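Local coordinates for protein pyruvate kinase (Toxoplasma gondii, PDB 3GG8) that catalyses the last step of glycolysis, probably moving the phosphate of phosphoenolpyruvate to ADP with the help of magnesium to give pyruvate and ATP, at residues R37-C42 against G61-R66; N156-A161 against M193-V198; E267-A272 against V305-I310; T393-A398 against A423-K428. All blocks are in the same frame, centred on the assembly; numbering follows the deposited sequence.

Contact 1. Residues R37-C42 against G61-R66; sequences RTRIVC and GMNVCR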
# COMPACT_ATOMS: atom_id res chain seq x y z
N ARG C 37 23.02 3.67 -17.36
CA ARG C 37 22.20 2.53 -17.79
C ARG C 37 21.51 2.72 -19.15
O ARG C 37 21.38 1.77 -19.94
CB ARG C 37 21.16 2.20 -16.71
CG ARG C 37 21.69 2.39 -15.28
CD ARG C 37 22.68 1.30 -14.87
NE ARG C 37 22.08 -0.04 -14.97
CZ ARG C 37 21.25 -0.56 -14.06
NH1 ARG C 37 20.93 0.12 -12.98
NH2 ARG C 37 20.75 -1.78 -14.25
N THR C 38 21.09 3.95 -19.43
CA THR C 38 20.52 4.33 -20.74
C THR C 38 21.48 4.03 -21.91
O THR C 38 22.68 4.27 -21.80
CB THR C 38 20.04 5.82 -20.70
OG1 THR C 38 19.21 6.04 -19.54
CG2 THR C 38 19.24 6.18 -21.93
N ARG C 39 20.95 3.47 -23.00
CA ARG C 39 21.72 3.09 -24.19
C ARG C 39 21.82 4.26 -25.19
O ARG C 39 20.89 5.06 -25.32
CB ARG C 39 20.99 1.95 -24.89
CG ARG C 39 21.36 0.54 -24.50
CD ARG C 39 21.63 0.33 -23.05
NE ARG C 39 23.02 0.55 -22.65
CZ ARG C 39 24.05 -0.23 -22.96
NH1 ARG C 39 25.25 0.07 -22.49
NH2 ARG C 39 23.92 -1.30 -23.74
N ILE C 40 22.94 4.37 -25.91
CA ILE C 40 23.13 5.53 -26.80
C ILE C 40 23.21 5.09 -28.26
O ILE C 40 24.02 4.22 -28.62
CB ILE C 40 24.36 6.38 -26.40
CG1 ILE C 40 24.18 6.97 -24.98
CG2 ILE C 40 24.63 7.48 -27.42
CD1 ILE C 40 25.41 7.63 -24.42
N VAL C 41 22.34 5.67 -29.09
CA VAL C 41 22.33 5.41 -30.53
C VAL C 41 22.99 6.58 -31.28
O VAL C 41 22.65 7.76 -31.05
CB VAL C 41 20.90 5.16 -31.08
CG1 VAL C 41 20.93 4.83 -32.57
CG2 VAL C 41 20.18 4.07 -30.25
N CYS C 42 23.96 6.24 -32.15
CA CYS C 42 24.71 7.23 -32.93
C CYS C 42 24.53 7.01 -34.41
O CYS C 42 24.65 5.87 -34.91
CB CYS C 42 26.19 7.17 -32.59
SG CYS C 42 26.54 7.56 -30.85
N GLY C 61 30.62 5.77 -25.10
CA GLY C 61 29.28 5.26 -24.81
C GLY C 61 28.41 4.80 -25.98
O GLY C 61 27.25 4.42 -25.77
N MET C 62 28.93 4.82 -27.20
CA MET C 62 28.13 4.35 -28.36
C MET C 62 27.82 2.85 -28.24
O MET C 62 28.73 2.05 -28.06
CB MET C 62 28.86 4.63 -29.68
CG MET C 62 28.21 3.99 -30.92
SD MET C 62 28.86 4.66 -32.45
CE MET C 62 30.45 3.80 -32.58
N ASN C 63 26.53 2.48 -28.34
CA ASN C 63 26.10 1.09 -28.33
C ASN C 63 25.47 0.65 -29.64
O ASN C 63 25.44 -0.54 -29.97
CB ASN C 63 25.10 0.84 -27.19
CG ASN C 63 25.58 1.39 -25.86
OD1 ASN C 63 24.93 2.28 -25.30
ND2 ASN C 63 26.69 0.86 -25.34
N VAL C 64 24.91 1.61 -30.37
CA VAL C 64 24.20 1.31 -31.61
C VAL C 64 24.62 2.29 -32.70
O VAL C 64 24.74 3.49 -32.43
CB VAL C 64 22.65 1.38 -31.43
CG1 VAL C 64 21.92 1.03 -32.74
CG2 VAL C 64 22.17 0.48 -30.25
N CYS C 65 24.83 1.75 -33.90
CA CYS C 65 25.13 2.52 -35.11
C CYS C 65 23.95 2.57 -36.08
O CYS C 65 23.58 1.55 -36.68
CB CYS C 65 26.34 1.91 -35.83
SG CYS C 65 27.80 1.83 -34.78
N ARG C 66 23.40 3.77 -36.24
CA ARG C 66 22.33 4.07 -37.17
C ARG C 66 22.86 4.46 -38.55
O ARG C 66 23.64 5.41 -38.67
CB ARG C 66 21.48 5.22 -36.63
CG ARG C 66 20.46 5.78 -37.63
CD ARG C 66 19.49 6.68 -36.91
NE ARG C 66 18.47 7.28 -37.78
CZ ARG C 66 18.56 8.50 -38.31
NH1 ARG C 66 19.64 9.25 -38.08
NH2 ARG C 66 17.58 8.97 -39.08
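Cys42 packs its side chain against Met62. Its CB lies 3.7 Å from Met62 SD, and its SG sits beside Met62 CB and CG. Met62 reaches along Cys42 because its CG is anti to the backbone N (chi1 171°) and the chain bends only at its last bond. Met57 of helix 51-60 touches both side chains. The backbone of Cys42 is bonded at both ends. Its N donates to Val64 O at 2.9 Å, and its O accepts from Arg66 N at 2.8 Å.

Asn63 is the second large contributor. Its OD1 takes the backbone N-H of Ile40 at 2.9 Å, in the carbonyl plane and on a lone pair. The bond is nearly straight (167°). The Asn63 side chain therefore stands in for a main-chain acceptor at the start of the strand pair. The same amide is stacked on the guanidinium of Arg39, the planes 30° apart. Asn63 OD1 lies 3.5 Å above that plane, over its centre.

Strands 39-43 and 62-68 are neighbours in the parallel (beta/alpha)8 barrel of pyruvate kinase. Helix 51-60 joins them as a beta-alpha-beta crossover and ends at Gly61 in a Schellman motif.

Ile40 contributes the next largest surface. Its CB rests 3.5 Å from Gly61 O. Its own O accepts two backbone N-H groups, from Asn63 and, over a longer and more bent path, from Val64. On the face of the sheet opposite Cys42, Val41 and Val64 lie side by side and point the same way, with Val41 CG2 3.8 Å from Val64 CB.

Contact 2. Residues N156-A161 against M193-V198; sequences NTILIA and MNLPNV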
# COMPACT_ATOMS: atom_id res chain seq x y z
N ASN C 156 -8.20 22.02 -43.10
CA ASN C 156 -6.92 21.33 -42.88
C ASN C 156 -5.73 22.28 -42.94
O ASN C 156 -5.74 23.27 -43.67
CB ASN C 156 -6.70 20.22 -43.92
CG ASN C 156 -7.30 18.88 -43.51
OD1 ASN C 156 -8.13 18.31 -44.24
ND2 ASN C 156 -6.89 18.37 -42.36
N THR C 157 -4.68 21.95 -42.20
CA THR C 157 -3.45 22.72 -42.24
C THR C 157 -2.37 21.96 -43.02
O THR C 157 -2.21 20.76 -42.85
CB THR C 157 -2.99 23.05 -40.80
OG1 THR C 157 -3.93 23.95 -40.21
CG2 THR C 157 -1.61 23.70 -40.82
N ILE C 158 -1.65 22.67 -43.89
CA ILE C 158 -0.46 22.11 -44.53
C ILE C 158 0.78 22.90 -44.13
O ILE C 158 0.81 24.13 -44.27
CB ILE C 158 -0.55 22.10 -46.09
CG1 ILE C 158 -1.75 21.30 -46.58
CG2 ILE C 158 0.73 21.55 -46.71
CD1 ILE C 158 -2.01 21.53 -48.07
N LEU C 159 1.80 22.19 -43.65
CA LEU C 159 3.10 22.77 -43.29
C LEU C 159 4.14 22.58 -44.40
O LEU C 159 4.22 21.50 -45.02
CB LEU C 159 3.62 22.19 -41.97
CG LEU C 159 3.41 22.99 -40.68
CD1 LEU C 159 1.97 23.34 -40.46
CD2 LEU C 159 3.95 22.21 -39.50
N ILE C 160 4.93 23.63 -44.64
CA ILE C 160 5.91 23.66 -45.73
C ILE C 160 7.27 24.12 -45.21
O ILE C 160 7.34 25.08 -44.44
CB ILE C 160 5.45 24.59 -46.88
CG1 ILE C 160 4.12 24.10 -47.45
CG2 ILE C 160 6.51 24.67 -47.97
CD1 ILE C 160 3.36 25.14 -48.23
N ALA C 161 8.33 23.43 -45.63
CA ALA C 161 9.72 23.78 -45.27
C ALA C 161 10.01 23.71 -43.77
O ALA C 161 10.23 24.73 -43.11
CB ALA C 161 10.10 25.17 -45.82
N MET C 193 7.06 18.78 -46.94
CA MET C 193 5.70 19.16 -46.59
C MET C 193 5.14 18.18 -45.56
O MET C 193 5.44 16.98 -45.56
CB MET C 193 4.82 19.21 -47.84
CG MET C 193 5.25 20.28 -48.84
SD MET C 193 4.31 20.33 -50.38
CE MET C 193 2.65 20.71 -49.79
N ASN C 194 4.32 18.73 -44.67
CA ASN C 194 3.62 17.92 -43.69
C ASN C 194 2.12 18.15 -43.79
O ASN C 194 1.66 19.26 -44.09
CB ASN C 194 4.13 18.22 -42.29
CG ASN C 194 5.59 17.81 -42.11
OD1 ASN C 194 6.49 18.51 -42.54
ND2 ASN C 194 5.81 16.65 -41.49
N LEU C 195 1.38 17.08 -43.52
CA LEU C 195 -0.08 17.09 -43.58
C LEU C 195 -0.71 16.73 -42.23
O LEU C 195 -1.23 15.63 -42.08
CB LEU C 195 -0.53 16.10 -44.65
CG LEU C 195 -0.82 16.53 -46.09
CD1 LEU C 195 -0.02 17.72 -46.61
CD2 LEU C 195 -0.75 15.31 -47.03
N PRO C 196 -0.66 17.65 -41.24
CA PRO C 196 -1.19 17.40 -39.89
C PRO C 196 -2.60 16.79 -39.89
O PRO C 196 -3.49 17.31 -40.57
CB PRO C 196 -1.23 18.81 -39.27
CG PRO C 196 -0.15 19.55 -39.97
CD PRO C 196 -0.06 19.00 -41.36
N ASN C 197 -2.80 15.68 -39.17
CA ASN C 197 -4.12 15.05 -39.03
C ASN C 197 -4.65 14.43 -40.34
O ASN C 197 -5.86 14.18 -40.48
CB ASN C 197 -5.13 16.07 -38.46
CG ASN C 197 -6.13 15.45 -37.48
OD1 ASN C 197 -5.93 14.35 -36.96
ND2 ASN C 197 -7.20 16.19 -37.22
N VAL C 198 -3.75 14.18 -41.30
CA VAL C 198 -4.13 13.56 -42.59
C VAL C 198 -3.22 12.36 -42.91
O VAL C 198 -2.00 12.47 -42.89
CB VAL C 198 -4.08 14.59 -43.76
CG1 VAL C 198 -4.29 13.91 -45.11
CG2 VAL C 198 -5.12 15.67 -43.58
O HOH W 1 -3.33 18.37 -43.50
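Leu159 and Asn194 form a hydrogen-bonded antiparallel pair. Asn194 N donates to Leu159 O at 2.8 Å, and Leu159 N donates back to Asn194 O at 3.0 Å. Both donors lie more than 20° out of the acceptor's carbonyl plane. The next pair, Ile160 with Met193, is non-hydrogen-bonded.

Beyond Asn194 the strands part. A water bridges two carbonyls, donating to Thr157 O at 2.7 Å and to Pro196 O at 3.1 Å. Pro196 points toward the first strand, with its CD 3.2 Å from Thr157 O. It belongs to a type II turn from Leu195 to Val198, closed by a bond from Val198 N to Leu195 O. The turn brings Val198 CG2 within 3.5 Å of Asn156 ND2. Asn156 OD1 accepts from the backbone N of Lys153.

The apolar packing gathers round Ile158. With chi1 at -59°, CG1 lies beside the backbone N and CG2 anti to it; Ile158 CG2 meets Met193 CE at 3.7 Å. Leu195 CD1 touches both the CG1 and CG2 branches of Ile158. Over the opposite face, the CB atoms of Leu159 and Asn194 meet, and Asn194 ND2 continues to Glu285.

Strand 193-194 edges the mixed sheet of the small B domain, probably a lid over the active site as in other pyruvate kinases. Strand 157-160 lies between it and strand 165-172, whose Val167 and Val169 touch Ile158.

Contact 3. Residues E267-A272 against V305-I310; sequences EILAEA and VGKPVI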
# COMPACT_ATOMS: atom_id res chain seq x y z
N GLU C 267 -1.56 -1.14 -31.66
CA GLU C 267 -1.42 -2.24 -32.61
C GLU C 267 -0.02 -2.23 -33.26
O GLU C 267 0.57 -3.30 -33.49
CB GLU C 267 -2.54 -2.17 -33.66
CG GLU C 267 -2.76 -3.45 -34.50
CD GLU C 267 -3.64 -3.21 -35.76
OE1 GLU C 267 -4.18 -2.09 -35.91
OE2 GLU C 267 -3.78 -4.14 -36.59
N ILE C 268 0.52 -1.05 -33.53
CA ILE C 268 1.91 -0.92 -34.00
C ILE C 268 2.89 -1.50 -32.97
O ILE C 268 3.72 -2.35 -33.29
CB ILE C 268 2.27 0.54 -34.34
CG1 ILE C 268 1.49 1.02 -35.57
CG2 ILE C 268 3.78 0.71 -34.54
CD1 ILE C 268 1.46 2.55 -35.71
N LEU C 269 2.78 -1.07 -31.72
CA LEU C 269 3.64 -1.57 -30.66
C LEU C 269 3.55 -3.09 -30.51
O LEU C 269 4.57 -3.75 -30.34
CB LEU C 269 3.30 -0.90 -29.33
CG LEU C 269 4.04 -1.34 -28.07
CD1 LEU C 269 5.55 -1.32 -28.21
CD2 LEU C 269 3.59 -0.45 -26.89
N ALA C 270 2.33 -3.64 -30.57
CA ALA C 270 2.13 -5.08 -30.42
C ALA C 270 2.84 -5.86 -31.51
O ALA C 270 3.35 -6.95 -31.25
CB ALA C 270 0.63 -5.44 -30.40
N GLU C 271 2.87 -5.32 -32.73
CA GLU C 271 3.52 -6.02 -33.84
C GLU C 271 5.03 -5.84 -33.88
O GLU C 271 5.75 -6.60 -34.54
CB GLU C 271 2.93 -5.57 -35.19
CG GLU C 271 1.57 -6.16 -35.51
CD GLU C 271 1.58 -7.68 -35.64
OE1 GLU C 271 2.67 -8.28 -35.60
OE2 GLU C 271 0.48 -8.28 -35.78
N ALA C 272 5.52 -4.82 -33.19
CA ALA C 272 6.90 -4.38 -33.30
C ALA C 272 7.79 -4.98 -32.23
O ALA C 272 7.31 -5.54 -31.24
CB ALA C 272 6.96 -2.88 -33.21
N VAL C 305 5.26 -3.13 -21.41
CA VAL C 305 5.22 -4.32 -22.22
C VAL C 305 6.63 -4.88 -22.44
O VAL C 305 6.81 -5.97 -23.01
CB VAL C 305 4.42 -4.02 -23.52
CG1 VAL C 305 5.33 -3.70 -24.71
CG2 VAL C 305 3.43 -5.14 -23.81
N GLY C 306 7.63 -4.14 -21.96
CA GLY C 306 9.03 -4.57 -21.95
C GLY C 306 9.76 -4.49 -23.28
O GLY C 306 10.69 -5.25 -23.52
N LYS C 307 9.35 -3.57 -24.15
CA LYS C 307 9.97 -3.43 -25.47
C LYS C 307 10.76 -2.12 -25.53
O LYS C 307 10.28 -1.08 -25.03
CB LYS C 307 8.89 -3.49 -26.56
CG LYS C 307 8.25 -4.87 -26.76
CD LYS C 307 7.28 -4.85 -27.94
CE LYS C 307 6.75 -6.24 -28.29
NZ LYS C 307 5.58 -6.19 -29.23
N PRO C 308 11.97 -2.15 -26.12
CA PRO C 308 12.83 -0.96 -26.08
C PRO C 308 12.23 0.24 -26.80
O PRO C 308 11.64 0.09 -27.86
CB PRO C 308 14.10 -1.41 -26.80
CG PRO C 308 13.65 -2.56 -27.64
CD PRO C 308 12.62 -3.26 -26.85
N VAL C 309 12.39 1.43 -26.22
CA VAL C 309 11.94 2.67 -26.86
C VAL C 309 13.15 3.59 -27.08
O VAL C 309 13.99 3.74 -26.18
CB VAL C 309 10.77 3.38 -26.06
CG1 VAL C 309 11.18 3.76 -24.66
CG2 VAL C 309 10.18 4.59 -26.83
N ILE C 310 13.26 4.14 -28.29
CA ILE C 310 14.29 5.15 -28.60
C ILE C 310 13.68 6.55 -28.74
O ILE C 310 12.71 6.74 -29.44
CB ILE C 310 15.05 4.81 -29.91
CG1 ILE C 310 15.48 3.33 -29.93
CG2 ILE C 310 16.25 5.77 -30.15
CD1 ILE C 310 15.87 2.86 -31.31
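Leu269 and Lys307 meet where the last turn of helix 265-271 faces the loop after helix 288-305. The backbones stay apart: the nearest CA atoms, of Leu269 and Lys307, are 8.4 Å apart. Ala272 is the first residue to leave the helical conformation at the end of helix 265-271. Gly306 takes positive phi (77°) and closes helix 288-305 with a Schellman motif. The chain then runs through Lys307 and Pro308 into strand 309-312, beside strand 275-278 in the barrel.

Lys307 spans the gap. Its chain is extended beyond CG, with each later torsion near 180°, and its ammonium ends at the helix C-terminus. NZ donates to Ala272 O at 2.7 Å, nearly along the C=O axis. It also donates to Leu269 O at 2.9 Å, tilted 15° from the carbonyl plane. Leu269 O takes a second bond from the backbone N of Ala272. Ala270 O is 3.1 Å from Lys307 NZ.

The aliphatic part of the lysine is packed as well. Its CD lies 3.9 Å from Leu269 CD1. Leu269 has CG anti to the backbone N (chi1 177°), which carries CD1 toward the lysine and Val305. Leu269 CD1 approaches Val305 CG1 at 4.2 Å. Leu269 also touches Ile275 of the strand and Lys301 and Cys302 of helix 288-305.

The ammonium thus meets carbonyl oxygens gathered at the C-terminal end of helix 265-271. The helix dipole would probably add to the attraction and help to keep the ammonium protonated. The two bonds tie the end of one helix to the loop leading into a barrel strand.

Contact 4. Residues T393-A398 against A423-K428; sequences TQEAVA and ARLIAK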
# COMPACT_ATOMS: atom_id res chain seq x y z
N THR C 393 5.05 -17.30 -15.77
CA THR C 393 6.19 -17.86 -15.04
C THR C 393 7.47 -17.03 -15.20
O THR C 393 8.14 -16.71 -14.20
CB THR C 393 6.43 -19.30 -15.53
OG1 THR C 393 5.40 -20.14 -15.01
CG2 THR C 393 7.78 -19.83 -15.08
N GLN C 394 7.80 -16.69 -16.44
CA GLN C 394 9.00 -15.94 -16.78
C GLN C 394 8.99 -14.57 -16.13
O GLN C 394 9.98 -14.15 -15.55
CB GLN C 394 9.12 -15.78 -18.29
CG GLN C 394 9.13 -17.07 -19.06
CD GLN C 394 7.80 -17.42 -19.69
OE1 GLN C 394 6.75 -17.50 -19.02
NE2 GLN C 394 7.83 -17.66 -21.00
N GLU C 395 7.88 -13.86 -16.25
CA GLU C 395 7.79 -12.53 -15.67
C GLU C 395 7.85 -12.55 -14.14
O GLU C 395 8.51 -11.70 -13.53
CB GLU C 395 6.55 -11.78 -16.14
CG GLU C 395 6.60 -10.30 -15.80
CD GLU C 395 5.78 -9.44 -16.73
OE1 GLU C 395 5.39 -9.93 -17.82
OE2 GLU C 395 5.51 -8.28 -16.37
N ALA C 396 7.16 -13.52 -13.53
CA ALA C 396 7.15 -13.68 -12.07
C ALA C 396 8.54 -13.87 -11.49
O ALA C 396 8.87 -13.26 -10.48
CB ALA C 396 6.23 -14.83 -11.66
N VAL C 397 9.33 -14.72 -12.14
CA VAL C 397 10.70 -15.01 -11.74
C VAL C 397 11.61 -13.79 -11.95
O VAL C 397 12.45 -13.49 -11.10
CB VAL C 397 11.25 -16.29 -12.44
CG1 VAL C 397 12.72 -16.54 -12.12
CG2 VAL C 397 10.44 -17.49 -12.00
N ALA C 398 11.42 -13.08 -13.06
CA ALA C 398 12.18 -11.86 -13.32
C ALA C 398 11.91 -10.83 -12.20
O ALA C 398 12.85 -10.28 -11.61
CB ALA C 398 11.83 -11.28 -14.66
N ALA C 423 16.65 -11.34 -20.08
CA ALA C 423 17.29 -10.05 -19.87
C ALA C 423 16.29 -8.89 -19.94
O ALA C 423 16.30 -8.01 -19.09
CB ALA C 423 18.41 -9.85 -20.87
N ARG C 424 15.43 -8.91 -20.96
CA ARG C 424 14.41 -7.88 -21.15
C ARG C 424 13.38 -7.84 -20.01
O ARG C 424 13.00 -6.76 -19.55
CB ARG C 424 13.72 -8.05 -22.51
CG ARG C 424 14.56 -7.48 -23.67
CD ARG C 424 13.86 -7.56 -25.02
NE ARG C 424 14.33 -8.71 -25.78
CZ ARG C 424 13.63 -9.83 -26.01
NH1 ARG C 424 12.38 -9.99 -25.57
NH2 ARG C 424 14.20 -10.80 -26.70
N LEU C 425 12.94 -9.00 -19.54
CA LEU C 425 11.97 -9.05 -18.44
C LEU C 425 12.52 -8.45 -17.15
O LEU C 425 11.80 -7.81 -16.42
CB LEU C 425 11.47 -10.48 -18.20
CG LEU C 425 10.51 -11.03 -19.26
CD1 LEU C 425 10.22 -12.49 -18.96
CD2 LEU C 425 9.21 -10.22 -19.31
N ILE C 426 13.81 -8.67 -16.87
CA ILE C 426 14.44 -8.09 -15.67
C ILE C 426 14.65 -6.58 -15.87
O ILE C 426 14.32 -5.77 -14.98
CB ILE C 426 15.78 -8.80 -15.37
CG1 ILE C 426 15.52 -10.25 -14.96
CG2 ILE C 426 16.59 -8.04 -14.31
CD1 ILE C 426 16.73 -11.09 -14.97
N ALA C 427 15.16 -6.20 -17.04
CA ALA C 427 15.39 -4.80 -17.36
C ALA C 427 14.10 -3.98 -17.19
O ALA C 427 14.12 -2.88 -16.65
CB ALA C 427 15.93 -4.66 -18.77
N LYS C 428 12.99 -4.55 -17.67
CA LYS C 428 11.64 -3.99 -17.52
C LYS C 428 11.35 -3.47 -16.11
O LYS C 428 10.64 -2.49 -15.92
CB LYS C 428 10.63 -5.08 -17.90
CG LYS C 428 9.18 -4.67 -17.98
CD LYS C 428 8.32 -5.87 -18.31
CE LYS C 428 6.88 -5.65 -17.86
NZ LYS C 428 5.92 -6.50 -18.62
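Glu395 OE2 is gripped by two groups. Lys428 NZ donates to Glu395 OE2 at 2.9 Å in a salt bridge, and the hydroxyl of Tyr429 is hydrogen-bonded to the same oxygen. The lysine comes from above the carboxylate plane, 42° out of it. The two side chains cross at about a right angle. Both are extended beyond CG, so the two charged ends reach each other across the gap between the helices. Lys428 NZ has a second partner in Val304 O, at the end of helix 288-305. The pair is buried, and the positive lysine would probably stabilise the ionised carboxylate.

Leu425 has the most surface covered here. Its CG is anti to the carbonyl carbon (chi1 -72°). That sets CD1 against the first helix, 3.5 Å from Gln394 CB, while CD2 lies 4.1 Å from Glu395 OE1. The amide of Gln394 turns away to Glu496 O.

One turn on, Ala398 faces the second helix directly. Its CB is 3.6 Å from Leu425 CB and 3.8 Å from Ile426 CG1. The small side chain permits a close pass, with the CA atoms of Ala398 and Ile426 5.0 Å apart.

The axes of the two segments approach to 8.9 Å and cross at -51°. Ile426 also packs on Ile413 and Ile435 of the sheet, and Val397 on Leu505, while Val507 of the second subunit meets Thr393 and Val397. Helices packed on a mainly parallel sheet in this way are characteristic of the alpha/beta C-terminal domain of pyruvate kinase.

How the contacts relate
The contacts follow one another along the chain, each closing before the next opens. Contacts 1 and 3 belong to the (beta/alpha)8 barrel, their centres 19 Å apart. They touch through Val41 CG2 and Ile310 CG2, which are 4.3 Å apart. Contact 2 lies in a separate mixed sheet, inserted between barrel strands 97-101 and 224-227; its centre is 32 Å from that of contact 1. Contact 4 is in the C-terminal alpha/beta domain, 42 Å from contact 2 between centres and across the chain's centre. It meets contact 3 where Gly306 CA packs 3.9 Å from Lys428 CD. The barrel thus sits between two outer domains, as in other pyruvate kinases.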